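Polynucleotide 5'-triphosphatase (Acanthamoeba polyphaga mimivirus, PDB 3BGY) removes the terminal phosphate from the 5'-triphosphate end of mRNA, acting as the N-terminal RNA triphosphatase domain of a multifunctional viral mRNA-capping enzyme. Local coordinates at residues 102-105 with 106-110; 217-220 with 221-225. All blocks are in the same frame, centred on the assembly; numbering follows the deposited sequence. Where two conformers were deposited one is given.

Contact 1 of 2, residues 102-105 with 106-110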
# COMPACT_ATOMS: atom_id res chain seq x y z
N SER A 102 -1.01 17.31 -17.18
CA SER A 102 -0.94 16.34 -18.30
C SER A 102 0.21 16.54 -19.29
O SER A 102 0.77 15.57 -19.81
CB SER A 102 -2.25 16.33 -19.10
OG SER A 102 -3.09 15.25 -18.73
N LYS A 103 0.53 17.81 -19.55
CA LYS A 103 1.59 18.22 -20.48
C LYS A 103 2.72 19.01 -19.79
O LYS A 103 3.58 19.58 -20.47
CB LYS A 103 0.98 19.06 -21.63
CG LYS A 103 -0.15 18.37 -22.40
CD LYS A 103 -0.73 19.23 -23.52
CE LYS A 103 -1.93 18.53 -24.16
NZ LYS A 103 -2.38 19.18 -25.43
N ALA A 104 2.73 19.04 -18.45
CA ALA A 104 3.76 19.77 -17.68
C ALA A 104 5.07 19.00 -17.56
O ALA A 104 5.09 17.77 -17.73
CB ALA A 104 3.24 20.13 -16.30
N SER A 105 6.16 19.70 -17.23
CA SER A 105 7.47 19.04 -17.09
C SER A 105 7.52 18.19 -15.82
O SER A 105 6.84 18.50 -14.85
CB SER A 105 8.61 20.06 -17.08
OG SER A 105 8.76 20.67 -15.81
N SER A 106 8.38 17.16 -15.80
CA SER A 106 8.48 16.33 -14.60
C SER A 106 9.02 17.12 -13.39
O SER A 106 8.61 16.88 -12.25
CB SER A 106 9.30 15.07 -14.86
OG SER A 106 10.66 15.35 -14.95
N ASN A 107 9.86 18.12 -13.66
CA ASN A 107 10.40 18.97 -12.59
C ASN A 107 9.30 19.84 -11.99
O ASN A 107 9.28 20.02 -10.77
CB ASN A 107 11.54 19.86 -13.10
CG ASN A 107 12.39 20.41 -11.96
OD1 ASN A 107 12.38 21.61 -11.70
ND2 ASN A 107 13.11 19.54 -11.28
N ASP A 108 8.36 20.31 -12.83
CA ASP A 108 7.20 21.11 -12.39
C ASP A 108 6.30 20.26 -11.52
O ASP A 108 5.75 20.74 -10.52
CB ASP A 108 6.35 21.59 -13.58
CG ASP A 108 6.95 22.79 -14.32
OD1 ASP A 108 7.83 23.47 -13.76
OD2 ASP A 108 6.52 23.05 -15.46
N ILE A 109 6.13 18.99 -11.92
CA ILE A 109 5.31 18.05 -11.16
C ILE A 109 5.95 17.72 -9.81
O ILE A 109 5.25 17.77 -8.77
CB ILE A 109 5.02 16.74 -11.98
CG1 ILE A 109 4.24 17.09 -13.24
CG2 ILE A 109 4.25 15.70 -11.08
CD1 ILE A 109 4.06 15.97 -14.25
N SER A 110 7.25 17.43 -9.79
CA SER A 110 7.95 17.11 -8.54
C SER A 110 7.91 18.26 -7.54
O SER A 110 7.61 18.07 -6.37
CB SER A 110 9.40 16.73 -8.80
OG SER A 110 9.49 15.55 -9.56
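Ser-105 grips the first turn of helix 106-115 twice, once with its side chain and once with its backbone. Its hydroxyl OG accepts from the amide N of Asp-108 at 3.0 Å, with an N-H...O angle of 152°. Its carbonyl O receives the N-H of Ile-109 at 3.1 Å. The torsion explains the first bond: with chi1 at 80°, OG sits between the backbone N and the carbonyl carbon of its own residue and is thereby swung over the start of the helix.

The tightly packed part lies on the inner side. Ile-109 is buried, and its CG1 comes to 3.4 Å from Ser-105 O, alongside the oxygen that its own amide is binding. The same carbon meets Ala-104 CB at 4.4 Å, a looser apolar touch. Beyond the two segments Ile-109 also packs on Phe-97 and Phe-101 of helix 91-101 and on Ile-170 and Tyr-172 of strand 169-183, so this side of the turn lies against helix 91-101 and the barrel strand.

The outer side is more open. Ser-105 and Ser-106 are exposed, and Asp-108, partly exposed, sets its CB 3.4 Å from Ser-105 OG. Asp-108 OD2 lies 3.3 Å from the same hydroxyl, but the angle is too poor for a hydrogen bond. The carboxylate instead forms a salt bridge through OD1 with Arg-111, three residues further along. The serine hydroxyl therefore serves the main chain of Asp-108, with no return bond from its acid group to the amide of Ser-105: a simple serine N-cap, here at the short loop joining helices 91-101 and 106-115.

Contact 2 of 2, residues 217-220 with 221-225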
# COMPACT_ATOMS: atom_id res chain seq x y z
N ASN A 217 -1.83 -3.84 14.75
CA ASN A 217 -1.05 -4.07 15.99
C ASN A 217 -0.41 -5.43 15.81
O ASN A 217 -0.85 -6.22 14.96
CB ASN A 217 -1.94 -4.14 17.23
CG ASN A 217 -2.69 -2.87 17.50
OD1 ASN A 217 -2.08 -1.81 17.69
ND2 ASN A 217 -4.01 -2.96 17.50
N LYS A 218 0.65 -5.70 16.58
CA LYS A 218 1.36 -7.00 16.55
C LYS A 218 0.39 -8.09 16.98
O LYS A 218 -0.56 -7.83 17.75
CB LYS A 218 2.53 -6.97 17.56
CG LYS A 218 3.38 -8.27 17.67
CD LYS A 218 4.11 -8.42 19.03
CE LYS A 218 3.14 -8.40 20.23
NZ LYS A 218 3.67 -9.11 21.46
N ILE A 219 0.55 -9.27 16.39
CA ILE A 219 -0.25 -10.45 16.75
C ILE A 219 0.74 -11.61 16.81
O ILE A 219 1.85 -11.51 16.29
CB ILE A 219 -1.39 -10.80 15.74
CG1 ILE A 219 -0.87 -11.05 14.31
CG2 ILE A 219 -2.43 -9.69 15.73
CD1 ILE A 219 -1.93 -11.47 13.33
N ASP A 220 0.32 -12.70 17.43
CA ASP A 220 1.14 -13.91 17.52
C ASP A 220 1.21 -14.48 16.11
O ASP A 220 0.24 -14.46 15.38
CB ASP A 220 0.45 -14.91 18.44
CG ASP A 220 1.34 -16.12 18.78
OD1 ASP A 220 1.30 -17.12 18.04
OD2 ASP A 220 2.06 -16.05 19.78
N ILE A 221 2.35 -15.09 15.76
CA ILE A 221 2.47 -15.69 14.42
C ILE A 221 1.45 -16.80 14.14
O ILE A 221 1.07 -17.03 12.99
CB ILE A 221 3.89 -16.19 14.19
CG1 ILE A 221 4.10 -16.51 12.70
CG2 ILE A 221 4.18 -17.36 15.09
CD1 ILE A 221 5.50 -16.91 12.37
N ASN A 222 1.02 -17.49 15.20
CA ASN A 222 0.06 -18.56 15.02
C ASN A 222 -1.31 -17.99 14.64
O ASN A 222 -2.03 -18.59 13.86
CB ASN A 222 0.01 -19.45 16.27
CG ASN A 222 1.31 -20.21 16.44
OD1 ASN A 222 1.59 -21.14 15.68
ND2 ASN A 222 2.16 -19.73 17.34
N THR A 223 -1.62 -16.82 15.19
CA THR A 223 -2.86 -16.10 14.81
C THR A 223 -2.74 -15.63 13.33
O THR A 223 -3.70 -15.75 12.54
CB THR A 223 -3.06 -14.90 15.75
OG1 THR A 223 -3.05 -15.39 17.08
CG2 THR A 223 -4.38 -14.18 15.50
N LEU A 224 -1.55 -15.14 12.95
CA LEU A 224 -1.30 -14.70 11.57
C LEU A 224 -1.46 -15.86 10.60
O LEU A 224 -2.14 -15.71 9.59
CB LEU A 224 0.10 -14.11 11.44
CG LEU A 224 0.58 -13.70 10.03
CD1 LEU A 224 -0.22 -12.50 9.53
CD2 LEU A 224 2.05 -13.38 10.05
N GLU A 225 -0.93 -17.03 10.98
CA GLU A 225 -1.00 -18.20 10.10
C GLU A 225 -2.45 -18.62 9.92
O GLU A 225 -2.86 -18.91 8.80
CB GLU A 225 -0.16 -19.36 10.68
CG GLU A 225 0.18 -20.45 9.69
CD GLU A 225 1.30 -21.37 10.18
OE1 GLU A 225 1.47 -21.53 11.41
OE2 GLU A 225 2.02 -21.92 9.33
O HOH W 1 -2.33 -13.00 18.56
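Asp-220 is the N-cap of helix 221-235, and its side chain lies beside that of Asn-222, pointing the same way. Their carboxylate and amide planes are only 24° apart, so the two flat groups are nearly coplanar neighbours rather than a stacked pair. One oxygen, Asp-220 OD1, takes both donors of Asn-222. The backbone N reaches OD1 at 2.9 Å, on its anti side and 25° out of the carboxylate plane. The side-chain ND2 reaches it at 2.8 Å, nearly in line with the C-O bond. Asp-220 has CG anti to its backbone N (chi1 -171°), which carries the carboxylate forward over the first helical turn. Two N-H groups on one oxygen limit its rotation, and the positive end of the helix dipole would be expected to stabilise the negative charge. Asn-222 ND2 also bonds Tyr-20 OH, linking the cap to helix 17-32.

The apolar contact is made differently. Ile-219, the residue before the cap, directs its CD1 at the backbone and CB of Leu-224, with CD1 3.8 Å from that CB. Leu-224 itself is buried against Phe-38 and Val-40 of strand 36-42, so this contact brings the incoming loop onto the side of the helix that faces the barrel.

Beneath the carboxylate, the main chain completes the turn: Leu-224 N donates to Asp-220 O, while the bond from Thr-223 N to the same oxygen is weak. Thr-223 turns its CB toward the loop, and its hydroxyl shares a water with the cap residue; this water accepts from Asp-220 N at 2.9 Å and lies 2.9 Å from Thr-223 OG1.

How the contacts relate
Contacts 1 and 2 are separate helix starts, on opposite sides of the centre of the chain. Their own centres are 44 Å apart and their nearest atoms about 32 Å, so they do not touch. The centre of contact 1 is 24 Å and that of contact 2 20 Å from the chain centre; both are at helices that pack on the strands of the closed eight-stranded antiparallel barrel of this tunnel-type triphosphatase. Each sets a helix against a different strand of that barrel: strand 169-183 in contact 1, strand 36-42 in contact 2. The capping bonds differ in reach, since the serine binds the amide three residues on and the aspartate the amide two on.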